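Local coordinates for protein nucleoporin 53 (Pichia guilliermondii, PDB 3P3D) that probably serves as a structural component of the nuclear pore complex, here represented by its RNA recognition motif (RRM) domain, at residues A9-V23 with F86-A100. Residues are numbered along the deposited sequence; the frame is centred on the assembly and turned at random.
Sequences AILVFGYPETMANQV and FNGVLLGVIPYTKDA
The Phe13 ring lies flat over Gly92, whose CA sits under one face in a CH-pi contact, 3.6 Å from the ring centroid and 15° off the ring normal. Its first torsion places CG between the backbone N and the carbonyl carbon (chi1 64°), which folds the ring across the neighbouring strand. Tyr96 meets Leu11 CD2 at its ring edge and carries Lys98 N over one face, while its CB packs against Ala9 CB at 3.7 Å and the ring also makes a cation-pi contact with Lys66. At the far end the Phe86 ring has Asn87 CG over one face and Gln22 O lying obliquely to it, and Met19 CE reaches Val89 CG2 at 3.9 Å.

Strands 9-13 and 92-95 pair antiparallel at 156°, joined by four backbone hydrogen bonds, among them Gly92 N to Phe13 O at 2.8 Å; a fifth, from Tyr96 N just beyond the strand to Ala9 O, extends the pairing. Beyond Phe13 the strands part, and a water donates to both Gly14 O and Leu90 O. On the buried face Ile10 CD1 touches Val93 CG1 at 3.6 Å, under Phe27 of helix 20-27. On the other face Leu11 CD1 meets Ala100 CB at 4.0 Å, where helix 98-104 begins, N-capped by Thr97. Here the first strand of the RRM, central in the sheet, pairs with its last long strand, 89-95: direct backbone bonds set the register, a water bridges the splayed end, and apolar packing joins the pair to helices on both faces.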
loop_
_atom_site.group_PDB
_atom_site.type_symbol
_atom_site.label_atom_id
_atom_site.label_comp_id
_atom_site.label_asym_id
_atom_site.label_seq_id
_atom_site.Cartn_x
_atom_site.Cartn_y
_atom_site.Cartn_z
ATOM N N ALA A 9 -4.857 -7.643 2.274
ATOM C CA ALA A 9 -4.221 -6.341 2.433
ATOM C C ALA A 9 -2.727 -6.522 2.511
ATOM O O ALA A 9 -2.230 -7.591 2.860
ATOM C CB ALA A 9 -4.718 -5.627 3.683
ATOM N N ILE A 10 -2.022 -5.444 2.189
ATOM C CA ILE A 10 -0.582 -5.425 2.258
ATOM C C ILE A 10 -0.213 -4.184 3.015
ATOM O O ILE A 10 -1.013 -3.225 3.077
ATOM C CB ILE A 10 0.069 -5.424 0.818
ATOM C CG1 ILE A 10 -0.280 -4.163 0.029
ATOM C CG2 ILE A 10 -0.349 -6.666 0.032
ATOM C CD1 ILE A 10 0.297 -4.107 -1.374
ATOM N N LEU A 11 0.989 -4.199 3.581
ATOM C CA LEU A 11 1.657 -2.973 4.013
ATOM C C LEU A 11 2.755 -2.531 3.027
ATOM O O LEU A 11 3.665 -3.298 2.762
ATOM C CB LEU A 11 2.247 -3.206 5.377
ATOM C CG LEU A 11 1.182 -3.441 6.460
ATOM C CD1 LEU A 11 1.816 -4.008 7.706
ATOM C CD2 LEU A 11 0.442 -2.156 6.760
ATOM N N VAL A 12 2.661 -1.322 2.463
ATOM C CA VAL A 12 3.755 -0.768 1.648
ATOM C C VAL A 12 4.504 0.262 2.470
ATOM O O VAL A 12 3.900 1.047 3.181
ATOM C CB VAL A 12 3.302 -0.167 0.270
ATOM C CG1 VAL A 12 2.456 -1.154 -0.514
ATOM C CG2 VAL A 12 2.535 1.097 0.451
ATOM N N PHE A 13 5.827 0.265 2.376
ATOM C CA PHE A 13 6.633 1.096 3.271
ATOM C C PHE A 13 7.994 1.490 2.711
ATOM O O PHE A 13 8.483 0.888 1.766
ATOM C CB PHE A 13 6.826 0.364 4.620
ATOM C CG PHE A 13 7.615 -0.938 4.526
ATOM C CD1 PHE A 13 8.987 -0.940 4.652
ATOM C CD2 PHE A 13 6.979 -2.149 4.333
ATOM C CE1 PHE A 13 9.708 -2.105 4.567
ATOM C CE2 PHE A 13 7.715 -3.347 4.257
ATOM C CZ PHE A 13 9.066 -3.321 4.372
ATOM N N GLY A 14 8.600 2.491 3.348
ATOM C CA GLY A 14 9.981 2.906 3.096
ATOM C C GLY A 14 10.142 4.138 2.212
ATOM O O GLY A 14 11.252 4.479 1.823
ATOM N N TYR A 15 9.036 4.823 1.931
ATOM C CA TYR A 15 9.021 5.951 1.006
ATOM C C TYR A 15 9.022 7.249 1.805
ATOM O O TYR A 15 8.520 7.271 2.942
ATOM C CB TYR A 15 7.798 5.883 0.082
ATOM C CG TYR A 15 6.480 5.695 0.809
ATOM C CD1 TYR A 15 5.787 6.784 1.317
ATOM C CD2 TYR A 15 5.931 4.430 1.000
ATOM C CE1 TYR A 15 4.604 6.627 1.998
ATOM C CE2 TYR A 15 4.734 4.266 1.684
ATOM C CZ TYR A 15 4.085 5.372 2.179
ATOM O OH TYR A 15 2.898 5.265 2.847
ATOM N N PRO A 16 9.611 8.330 1.243
ATOM C CA PRO A 16 9.449 9.631 1.894
ATOM C C PRO A 16 7.983 10.037 1.865
ATOM O O PRO A 16 7.322 9.764 0.872
ATOM C CB PRO A 16 10.289 10.584 1.023
ATOM C CG PRO A 16 11.214 9.703 0.236
ATOM C CD PRO A 16 10.491 8.403 0.060
ATOM N N GLU A 17 7.485 10.671 2.931
ATOM C CA GLU A 17 6.066 11.022 3.023
ATOM C C GLU A 17 5.602 11.869 1.817
ATOM O O GLU A 17 4.459 11.743 1.340
ATOM C CB GLU A 17 5.754 11.729 4.357
ATOM N N THR A 18 6.491 12.702 1.288
ATOM C CA THR A 18 6.173 13.489 0.103
ATOM C C THR A 18 5.719 12.617 -1.090
ATOM O O THR A 18 5.065 13.111 -2.008
ATOM C CB THR A 18 7.382 14.310 -0.350
ATOM O OG1 THR A 18 6.918 15.548 -0.901
ATOM C CG2 THR A 18 8.203 13.540 -1.404
ATOM N N MET A 19 6.056 11.329 -1.054
ATOM C CA MET A 19 5.875 10.416 -2.187
ATOM C C MET A 19 4.670 9.467 -2.081
ATOM O O MET A 19 4.421 8.690 -3.000
ATOM C CB MET A 19 7.132 9.566 -2.324
ATOM C CG MET A 19 7.512 9.278 -3.755
ATOM S SD MET A 19 9.067 8.377 -3.816
ATOM C CE MET A 19 8.415 6.856 -4.391
ATOM N N ALA A 20 3.933 9.540 -0.969
ATOM C CA ALA A 20 2.860 8.581 -0.643
ATOM C C ALA A 20 1.870 8.347 -1.769
ATOM O O ALA A 20 1.614 7.210 -2.154
ATOM C CB ALA A 20 2.103 9.039 0.608
ATOM N N ASN A 21 1.309 9.428 -2.285
ATOM C CA ASN A 21 0.272 9.326 -3.301
ATOM C C ASN A 21 0.742 8.687 -4.594
ATOM O O ASN A 21 -0.014 7.922 -5.204
ATOM C CB ASN A 21 -0.343 10.686 -3.587
ATOM C CG ASN A 21 -1.245 11.159 -2.467
ATOM O OD1 ASN A 21 -1.789 10.351 -1.701
ATOM N ND2 ASN A 21 -1.417 12.476 -2.369
ATOM N N GLN A 22 1.985 8.965 -4.989
ATOM C CA GLN A 22 2.561 8.330 -6.170
ATOM C C GLN A 22 2.642 6.819 -5.953
ATOM O O GLN A 22 2.465 6.032 -6.902
ATOM C CB GLN A 22 3.963 8.875 -6.474
ATOM C CG GLN A 22 4.053 10.389 -6.731
ATOM C CD GLN A 22 5.499 10.861 -6.953
ATOM O OE1 GLN A 22 6.221 10.317 -7.807
ATOM N NE2 GLN A 22 5.937 11.850 -6.162
ATOM N N VAL A 23 2.905 6.427 -4.701
ATOM C CA VAL A 23 3.095 5.017 -4.350
ATOM C C VAL A 23 1.753 4.321 -4.352
ATOM O O VAL A 23 1.608 3.242 -4.917
ATOM C CB VAL A 23 3.750 4.845 -2.975
ATOM C CG1 VAL A 23 3.741 3.377 -2.581
ATOM C CG2 VAL A 23 5.188 5.418 -2.973
ATOM N N PHE A 86 11.592 2.517 -6.801
ATOM C CA PHE A 86 10.512 3.319 -7.331
ATOM C C PHE A 86 10.903 4.774 -7.176
ATOM O O PHE A 86 11.089 5.244 -6.047
ATOM C CB PHE A 86 9.227 3.033 -6.559
ATOM C CG PHE A 86 8.019 3.679 -7.136
ATOM C CD1 PHE A 86 7.376 3.127 -8.231
ATOM C CD2 PHE A 86 7.514 4.818 -6.586
ATOM C CE1 PHE A 86 6.243 3.723 -8.762
ATOM C CE2 PHE A 86 6.379 5.416 -7.101
ATOM C CZ PHE A 86 5.743 4.864 -8.196
ATOM N N ASN A 87 11.040 5.480 -8.303
ATOM C CA ASN A 87 11.530 6.858 -8.299
ATOM C C ASN A 87 12.691 7.050 -7.310
ATOM O O ASN A 87 12.658 7.960 -6.481
ATOM C CB ASN A 87 10.392 7.863 -7.995
ATOM C CG ASN A 87 9.235 7.790 -9.018
ATOM O OD1 ASN A 87 9.340 7.114 -10.054
ATOM N ND2 ASN A 87 8.119 8.479 -8.716
ATOM N N GLY A 88 13.692 6.173 -7.384
ATOM C CA GLY A 88 14.922 6.319 -6.583
ATOM C C GLY A 88 14.884 5.926 -5.104
ATOM O O GLY A 88 15.817 6.242 -4.352
ATOM N N VAL A 89 13.824 5.240 -4.665
ATOM C CA VAL A 89 13.789 4.676 -3.301
ATOM C C VAL A 89 13.391 3.218 -3.388
ATOM O O VAL A 89 12.720 2.798 -4.331
ATOM C CB VAL A 89 12.778 5.400 -2.349
ATOM C CG1 VAL A 89 12.921 6.915 -2.412
ATOM C CG2 VAL A 89 11.376 5.014 -2.697
ATOM N N LEU A 90 13.802 2.444 -2.393
ATOM C CA LEU A 90 13.375 1.055 -2.306
ATOM C C LEU A 90 12.006 0.984 -1.632
ATOM O O LEU A 90 11.796 1.592 -0.576
ATOM C CB LEU A 90 14.392 0.224 -1.529
ATOM C CG LEU A 90 15.707 -0.061 -2.253
ATOM C CD1 LEU A 90 16.731 -0.470 -1.232
ATOM C CD2 LEU A 90 15.514 -1.142 -3.324
ATOM N N LEU A 91 11.079 0.253 -2.253
ATOM C CA LEU A 91 9.792 -0.011 -1.630
ATOM C C LEU A 91 9.773 -1.362 -0.951
ATOM O O LEU A 91 10.293 -2.349 -1.477
ATOM C CB LEU A 91 8.654 0.033 -2.644
ATOM C CG LEU A 91 8.389 1.381 -3.295
ATOM C CD1 LEU A 91 7.081 1.317 -4.068
ATOM C CD2 LEU A 91 8.368 2.498 -2.277
ATOM N N GLY A 92 9.152 -1.400 0.216
ATOM C CA GLY A 92 8.843 -2.670 0.883
ATOM C C GLY A 92 7.379 -3.037 0.755
ATOM O O GLY A 92 6.500 -2.176 0.802
ATOM N N VAL A 93 7.112 -4.320 0.568
ATOM C CA VAL A 93 5.744 -4.805 0.534
ATOM C C VAL A 93 5.713 -6.095 1.299
ATOM O O VAL A 93 6.505 -6.997 1.025
ATOM C CB VAL A 93 5.198 -5.034 -0.897
ATOM C CG1 VAL A 93 3.690 -5.328 -0.863
ATOM C CG2 VAL A 93 5.451 -3.835 -1.771
ATOM N N ILE A 94 4.812 -6.170 2.282
ATOM C CA ILE A 94 4.600 -7.406 3.054
ATOM C C ILE A 94 3.119 -7.595 3.263
ATOM O O ILE A 94 2.371 -6.620 3.189
ATOM C CB ILE A 94 5.310 -7.395 4.455
ATOM C CG1 ILE A 94 4.932 -6.167 5.290
ATOM C CG2 ILE A 94 6.807 -7.439 4.308
ATOM C CD1 ILE A 94 5.300 -6.316 6.767
ATOM N N PRO A 95 2.689 -8.842 3.541
ATOM C CA PRO A 95 1.310 -9.050 3.921
ATOM C C PRO A 95 0.978 -8.246 5.177
ATOM O O PRO A 95 1.787 -8.195 6.111
ATOM C CB PRO A 95 1.268 -10.539 4.230
ATOM C CG PRO A 95 2.492 -11.109 3.605
ATOM C CD PRO A 95 3.482 -10.062 3.765
ATOM N N TYR A 96 -0.186 -7.612 5.191
ATOM C CA TYR A 96 -0.688 -6.971 6.394
ATOM C C TYR A 96 -0.884 -7.971 7.544
ATOM O O TYR A 96 -1.318 -9.101 7.318
ATOM C CB TYR A 96 -2.027 -6.301 6.090
ATOM C CG TYR A 96 -2.877 -6.026 7.317
ATOM C CD1 TYR A 96 -2.659 -4.897 8.088
ATOM C CD2 TYR A 96 -3.911 -6.904 7.698
ATOM C CE1 TYR A 96 -3.426 -4.632 9.201
ATOM C CE2 TYR A 96 -4.691 -6.648 8.828
ATOM C CZ TYR A 96 -4.443 -5.501 9.568
ATOM O OH TYR A 96 -5.194 -5.201 10.682
ATOM N N THR A 97 -0.538 -7.555 8.757
ATOM C CA THR A 97 -0.936 -8.264 9.988
ATOM C C THR A 97 -1.311 -7.227 11.031
ATOM O O THR A 97 -0.703 -6.149 11.068
ATOM C CB THR A 97 0.190 -9.131 10.602
ATOM O OG1 THR A 97 1.246 -8.280 11.091
ATOM C CG2 THR A 97 0.733 -10.149 9.618
ATOM N N LYS A 98 -2.296 -7.559 11.876
ATOM C CA LYS A 98 -2.753 -6.678 12.965
ATOM C C LYS A 98 -1.602 -6.324 13.862
ATOM O O LYS A 98 -1.447 -5.179 14.232
ATOM C CB LYS A 98 -3.851 -7.343 13.819
ATOM N N ASP A 99 -0.781 -7.315 14.190
ATOM C CA ASP A 99 0.349 -7.107 15.091
ATOM C C ASP A 99 1.274 -5.977 14.616
ATOM O O ASP A 99 1.634 -5.086 15.397
ATOM C CB ASP A 99 1.124 -8.423 15.256
ATOM C CG ASP A 99 2.396 -8.271 16.098
ATOM O OD1 ASP A 99 2.309 -7.695 17.216
ATOM O OD2 ASP A 99 3.477 -8.738 15.631
ATOM N N ALA A 100 1.610 -6.001 13.325
ATOM C CA ALA A 100 2.550 -5.042 12.735
ATOM C C ALA A 100 1.979 -3.651 12.813
ATOM O O ALA A 100 2.655 -2.729 13.277
ATOM C CB ALA A 100 2.862 -5.409 11.292
HETATM O O HOH W 1 13.129 2.716 1.475
#